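Local coordinates for pheromone response PrgU-like domain-containing protein (Enterococcus faecalis, PDB 2GMQ) that is of unknown function but, as a plasmid-encoded PrgU-like protein, probably takes part in the enterococcal response to mating pheromones, at residues A[61-66]-A[72-77]; A[17-22]-A[41-46]. All coordinates share one frame; numbering follows the deposited sequence. Where two conformers were deposited one is given.

Contact 1. Residues A[61-66]-A[72-77]; sequences ITTLNI and SLALEV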
loop_
_atom_site.group_PDB
_atom_site.type_symbol
_atom_site.label_atom_id
_atom_site.label_comp_id
_atom_site.label_asym_id
_atom_site.label_seq_id
_atom_site.Cartn_x
_atom_site.Cartn_y
_atom_site.Cartn_z
ATOM N N ILE A 61 22.202 -13.983 -14.139
ATOM C CA ILE A 61 22.224 -12.881 -13.192
ATOM C C ILE A 61 23.165 -13.228 -12.011
ATOM O O ILE A 61 23.011 -14.247 -11.383
ATOM C CB ILE A 61 20.809 -12.614 -12.637
ATOM C CG1 ILE A 61 19.855 -12.058 -13.748
ATOM C CG2 ILE A 61 20.913 -11.616 -11.521
ATOM C CD1 ILE A 61 18.326 -12.305 -13.561
ATOM N N THR A 62 24.140 -12.373 -11.767
ATOM C CA THR A 62 25.073 -12.531 -10.649
ATOM C C THR A 62 24.802 -11.535 -9.489
ATOM O O THR A 62 25.281 -11.768 -8.377
ATOM C CB THR A 62 26.503 -12.327 -11.115
ATOM O OG1 THR A 62 26.667 -10.994 -11.652
ATOM C CG2 THR A 62 26.831 -13.364 -12.146
ATOM N N THR A 63 24.088 -10.446 -9.774
ATOM C CA THR A 63 23.866 -9.352 -8.853
ATOM C C THR A 63 22.453 -8.768 -9.016
ATOM O O THR A 63 21.988 -8.516 -10.163
ATOM C CB THR A 63 24.859 -8.222 -9.222
ATOM O OG1 THR A 63 26.174 -8.772 -9.167
ATOM C CG2 THR A 63 24.738 -7.083 -8.181
ATOM N N LEU A 64 21.781 -8.594 -7.887
ATOM C CA LEU A 64 20.491 -7.851 -7.873
ATOM C C LEU A 64 20.785 -6.503 -7.251
ATOM O O LEU A 64 21.415 -6.426 -6.158
ATOM C CB LEU A 64 19.433 -8.516 -7.001
ATOM C CG LEU A 64 19.023 -9.934 -7.291
ATOM C CD1 LEU A 64 17.846 -10.327 -6.404
ATOM C CD2 LEU A 64 18.758 -10.211 -8.800
ATOM N N ASN A 65 20.357 -5.448 -7.965
ATOM C CA ASN A 65 20.454 -4.075 -7.428
ATOM C C ASN A 65 19.075 -3.691 -6.853
ATOM O O ASN A 65 18.139 -3.356 -7.623
ATOM C CB ASN A 65 20.913 -3.155 -8.533
ATOM C CG ASN A 65 21.250 -1.767 -8.069
ATOM O OD1 ASN A 65 21.395 -1.501 -6.863
ATOM N ND2 ASN A 65 21.422 -0.845 -9.036
ATOM N N ILE A 66 18.932 -3.755 -5.528
ATOM C CA ILE A 66 17.647 -3.499 -4.894
ATOM C C ILE A 66 17.400 -2.011 -4.790
ATOM O O ILE A 66 18.253 -1.270 -4.289
ATOM C CB ILE A 66 17.476 -4.268 -3.490
ATOM C CG1 ILE A 66 17.545 -5.785 -3.845
ATOM C CG2 ILE A 66 16.185 -3.856 -2.857
ATOM C CD1 ILE A 66 17.571 -6.713 -2.678
ATOM N N SER A 72 19.847 2.575 -3.497
ATOM C CA SER A 72 20.154 1.339 -4.201
ATOM C C SER A 72 21.181 0.487 -3.435
ATOM O O SER A 72 22.122 1.003 -2.754
ATOM C CB SER A 72 20.639 1.639 -5.633
ATOM O OG SER A 72 21.879 2.314 -5.612
ATOM N N LEU A 73 21.026 -0.828 -3.468
ATOM C CA LEU A 73 21.955 -1.749 -2.720
ATOM C C LEU A 73 22.205 -2.924 -3.640
ATOM O O LEU A 73 21.259 -3.677 -3.937
ATOM C CB LEU A 73 21.321 -2.360 -1.457
ATOM C CG LEU A 73 22.298 -3.187 -0.566
ATOM C CD1 LEU A 73 23.622 -2.518 -0.325
ATOM C CD2 LEU A 73 21.518 -3.418 0.743
ATOM N N ALA A 74 23.451 -3.075 -4.104
ATOM C CA ALA A 74 23.766 -4.272 -4.921
ATOM C C ALA A 74 24.111 -5.473 -4.058
ATOM O O ALA A 74 24.999 -5.371 -3.132
ATOM C CB ALA A 74 25.019 -3.940 -5.877
ATOM N N LEU A 75 23.531 -6.634 -4.395
ATOM C CA LEU A 75 23.735 -7.871 -3.617
ATOM C C LEU A 75 24.053 -8.973 -4.594
ATOM O O LEU A 75 23.341 -9.119 -5.581
ATOM C CB LEU A 75 22.455 -8.268 -2.801
ATOM C CG LEU A 75 22.121 -7.252 -1.679
ATOM C CD1 LEU A 75 20.712 -7.722 -1.123
ATOM C CD2 LEU A 75 23.119 -7.073 -0.557
ATOM N N GLU A 76 25.160 -9.693 -4.367
ATOM C CA GLU A 76 25.454 -10.842 -5.229
ATOM C C GLU A 76 24.512 -11.975 -4.835
ATOM O O GLU A 76 24.152 -12.115 -3.634
ATOM C CB GLU A 76 26.891 -11.320 -5.060
ATOM C CG GLU A 76 27.956 -10.237 -5.195
ATOM C CD GLU A 76 29.314 -10.852 -5.160
ATOM O OE1 GLU A 76 29.716 -11.275 -4.064
ATOM O OE2 GLU A 76 29.963 -10.944 -6.225
ATOM N N VAL A 77 24.138 -12.755 -5.833
ATOM C CA VAL A 77 23.356 -13.979 -5.673
ATOM C C VAL A 77 24.235 -15.189 -5.967
ATOM O O VAL A 77 25.364 -15.034 -6.453
ATOM C CB VAL A 77 22.098 -13.971 -6.609
ATOM C CG1 VAL A 77 21.264 -12.661 -6.335
ATOM C CG2 VAL A 77 22.542 -14.095 -8.111
HETATM O O HOH W 1 27.449 -14.004 -7.710
HETATM O O HOH W 2 23.807 -0.096 -6.312
#
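Ile66 and Leu75 both turn their gamma carbons anti to the carbonyl carbon (CG1 at chi1 -62°, CG at -66°) and run on extended, which brings Ile66 CD1 to 3.6 Å from Leu75 CD1, the two side chains meeting at an oblique angle. Val77 has the same first torsion for CG1, and that methyl reaches 3.7 Å from the branch carbon CG of Leu64, whose side chain lies nearly at a right angle to it. The other methyl of Val77, CG2, sits 3.3 Å from Ile61 O, beside the chain where it enters the strand. Leu64, Ile66, Leu73 and Leu75 share this apolar face; Phe97 of strand 94-98 packs on Leu64 and Val77, and Phe112 of helix 105-112 on Ile66 and Leu73.

The backbone is that of an antiparallel beta hairpin, strands 63-68 and 71-76. Leu64 and Leu75 form a hydrogen-bonded pair, with both N-to-O bonds 2.8 Å long, and Ile66 with Leu73 form the next. At the open end of the hairpin Val77 N donates to Thr62 O at 3.0 Å. A water bridges Thr62 O and Val77 O, donating to both.

On the other face Thr63 CG2 rests 3.9 Å from Ala74 CB, while Asn65 OD1 lies 3.5 Å from Ser72 CB. A second water donates to Asn65 OD1 and also bonds Ser72 OG; Tyr49 of the second subunit packs against both residues.

Contact 2. Residues A[17-22]-A[41-46]; sequences AIQEKD and NTRAME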
loop_
_atom_site.group_PDB
_atom_site.type_symbol
_atom_site.label_atom_id
_atom_site.label_comp_id
_atom_site.label_asym_id
_atom_site.label_seq_id
_atom_site.Cartn_x
_atom_site.Cartn_y
_atom_site.Cartn_z
ATOM N N ALA A 17 18.414 -4.636 -11.779
ATOM C CA ALA A 17 17.869 -3.859 -10.686
ATOM C C ALA A 17 16.399 -4.323 -10.519
ATOM O O ALA A 17 15.683 -4.490 -11.536
ATOM C CB ALA A 17 17.906 -2.381 -10.995
ATOM N N ILE A 18 15.981 -4.545 -9.278
ATOM C CA ILE A 18 14.554 -4.747 -9.016
ATOM C C ILE A 18 14.136 -3.903 -7.838
ATOM O O ILE A 18 14.866 -3.847 -6.796
ATOM C CB ILE A 18 14.311 -6.254 -8.745
ATOM C CG1 ILE A 18 14.897 -7.158 -9.815
ATOM C CG2 ILE A 18 12.822 -6.514 -8.456
ATOM C CD1 ILE A 18 14.614 -8.642 -9.644
ATOM N N GLN A 19 13.048 -3.143 -7.979
ATOM C CA GLN A 19 12.502 -2.360 -6.869
ATOM C C GLN A 19 12.074 -3.269 -5.734
ATOM O O GLN A 19 11.504 -4.322 -5.909
ATOM C CB GLN A 19 11.374 -1.401 -7.279
ATOM C CG GLN A 19 10.269 -2.058 -8.058
ATOM C CD GLN A 19 9.198 -1.075 -8.524
ATOM O OE1 GLN A 19 9.243 0.139 -8.232
ATOM N NE2 GLN A 19 8.118 -1.640 -9.092
ATOM N N GLU A 20 12.534 -2.907 -4.548
ATOM C CA GLU A 20 12.263 -3.692 -3.368
ATOM C C GLU A 20 10.765 -4.056 -3.211
ATOM O O GLU A 20 10.432 -5.135 -2.677
ATOM C CB GLU A 20 12.720 -2.896 -2.146
ATOM C CG GLU A 20 12.718 -3.701 -0.896
ATOM C CD GLU A 20 11.404 -3.566 -0.114
ATOM O OE1 GLU A 20 10.432 -2.845 -0.486
ATOM O OE2 GLU A 20 11.339 -4.193 0.939
ATOM N N LYS A 21 9.810 -3.166 -3.593
ATOM C CA LYS A 21 8.401 -3.424 -3.383
ATOM C C LYS A 21 7.889 -4.605 -4.188
ATOM O O LYS A 21 6.754 -5.039 -3.974
ATOM C CB LYS A 21 7.561 -2.166 -3.685
ATOM C CG LYS A 21 7.661 -1.583 -5.077
ATOM C CD LYS A 21 6.647 -0.525 -5.409
ATOM C CE LYS A 21 7.209 0.883 -5.377
ATOM N NZ LYS A 21 6.176 1.986 -5.731
ATOM N N ASP A 22 8.693 -5.019 -5.176
ATOM C CA ASP A 22 8.340 -6.206 -5.996
ATOM C C ASP A 22 8.912 -7.527 -5.482
ATOM O O ASP A 22 8.756 -8.555 -6.190
ATOM C CB ASP A 22 8.774 -5.982 -7.447
ATOM C CG ASP A 22 7.826 -5.085 -8.208
ATOM O OD1 ASP A 22 6.653 -4.919 -7.791
ATOM O OD2 ASP A 22 8.256 -4.527 -9.241
ATOM N N ASN A 41 3.836 -11.826 -7.446
ATOM C CA ASN A 41 3.120 -12.401 -8.571
ATOM C C ASN A 41 2.876 -11.427 -9.723
ATOM O O ASN A 41 3.050 -11.789 -10.906
ATOM C CB ASN A 41 1.759 -13.019 -8.152
ATOM C CG ASN A 41 1.910 -14.240 -7.239
ATOM O OD1 ASN A 41 2.978 -14.604 -6.738
ATOM N ND2 ASN A 41 0.781 -14.889 -7.025
ATOM N N THR A 42 2.475 -10.197 -9.408
ATOM C CA THR A 42 2.134 -9.226 -10.498
ATOM C C THR A 42 3.376 -8.884 -11.338
ATOM O O THR A 42 3.363 -8.978 -12.562
ATOM C CB THR A 42 1.538 -7.942 -9.907
ATOM O OG1 THR A 42 0.353 -8.337 -9.164
ATOM C CG2 THR A 42 1.008 -7.064 -11.076
ATOM N N ARG A 43 4.439 -8.575 -10.645
ATOM C CA ARG A 43 5.730 -8.265 -11.304
ATOM C C ARG A 43 6.175 -9.522 -12.102
ATOM O O ARG A 43 6.694 -9.393 -13.200
ATOM C CB ARG A 43 6.820 -7.812 -10.326
ATOM C CG ARG A 43 8.158 -7.367 -11.152
ATOM C CD ARG A 43 7.824 -6.222 -12.152
ATOM N NE ARG A 43 9.000 -5.883 -12.969
ATOM C CZ ARG A 43 10.051 -5.133 -12.558
ATOM N NH1 ARG A 43 10.105 -4.690 -11.320
ATOM N NH2 ARG A 43 11.089 -4.934 -13.376
ATOM N N ALA A 44 6.024 -10.729 -11.553
ATOM C CA ALA A 44 6.489 -11.922 -12.297
ATOM C C ALA A 44 5.722 -12.055 -13.624
ATOM O O ALA A 44 6.318 -12.449 -14.658
ATOM C CB ALA A 44 6.352 -13.148 -11.512
HETATM N N MSE A 45 4.405 -11.758 -13.595
HETATM C CA MSE A 45 3.620 -11.824 -14.812
HETATM C C MSE A 45 4.092 -10.778 -15.803
HETATM O O MSE A 45 4.293 -11.085 -16.958
HETATM C CB MSE A 45 2.138 -11.669 -14.519
HETATM C CG MSE A 45 1.293 -11.883 -15.772
HETATM SE SE MSE A 45 1.283 -13.766 -16.460
HETATM C CE MSE A 45 -0.085 -14.461 -15.225
ATOM N N GLU A 46 4.307 -9.553 -15.351
ATOM C CA GLU A 46 4.914 -8.552 -16.210
ATOM C C GLU A 46 6.231 -9.048 -16.820
ATOM O O GLU A 46 6.386 -8.876 -18.018
ATOM C CB GLU A 46 5.127 -7.252 -15.387
ATOM C CG GLU A 46 5.413 -6.052 -16.234
ATOM C CD GLU A 46 6.357 -5.119 -15.469
ATOM O OE1 GLU A 46 5.804 -4.145 -14.930
ATOM O OE2 GLU A 46 7.597 -5.391 -15.451
HETATM O O HOH W 3 4.383 -6.745 -8.248
#
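Asp22 and Arg43 carry most of this contact, and they are packed closely where their side chains cross, at about a right angle. The carboxylate carbon CG of Asp22 lies 3.6 Å from Arg43 CB. The arginine curls round Asp22 OD2, with its CG and CD both 3.4 Å from that oxygen, and NH1 then donates to it in a hydrogen bond 2.8 Å long with an N-H...O angle of 153°. Arg43 can wrap round the acid because its chain, anti at chi1, bends at chi2 (58°). The bond lies close to the guanidinium plane and uses the anti lone pair of OD2, although the two flat groups are steeply inclined, 69° apart.

Gln19 NE2 donates to Asp22 OD2 at 2.9 Å, from above the carboxylate plane, and so helps to fix the rotation of the acid. Two donors on OD2 would be expected to favour its charged form.

Beyond this pair the fit is looser: Ile18 CG2 comes no nearer than 4.3 Å to Arg43 NH1, and a water bridges Asp22 OD1, to which it donates, and Arg43 N, where its bond is weak. Along the helix Arg43 NE makes a weak bond to Glu46 OE2. Arg43 NH2 bonds Gln52 and forms a salt bridge with Glu46 of the second subunit. Asp22, Arg43 and Glu46 thus make up a buried salt-bridge network at a subunit interface, joining a 3-10 turn to the first turns of a helix.

Overall arrangement
Both segments of contact 2 precede those of contact 1 in the sequence, and helix 41-50 is the element that precedes strand 63-68. Their centres lie about 14 Å apart, and they meet through a three-stranded mixed sheet in which strand 63-68 occupies the middle, parallel to strand 15-19 and antiparallel to strand 71-76. The join is direct: Asn65 O lies 3.0 Å from Ile18 N, a probable backbone hydrogen bond, and Ile66 CG2 packs on Glu20 CB. Contact 1 therefore forms one side of the sheet, and contact 2 ties the turn that follows outer strand 15-19 to helix 41-50. Both touch the second subunit, so both lie near the interface between two copies of the protein.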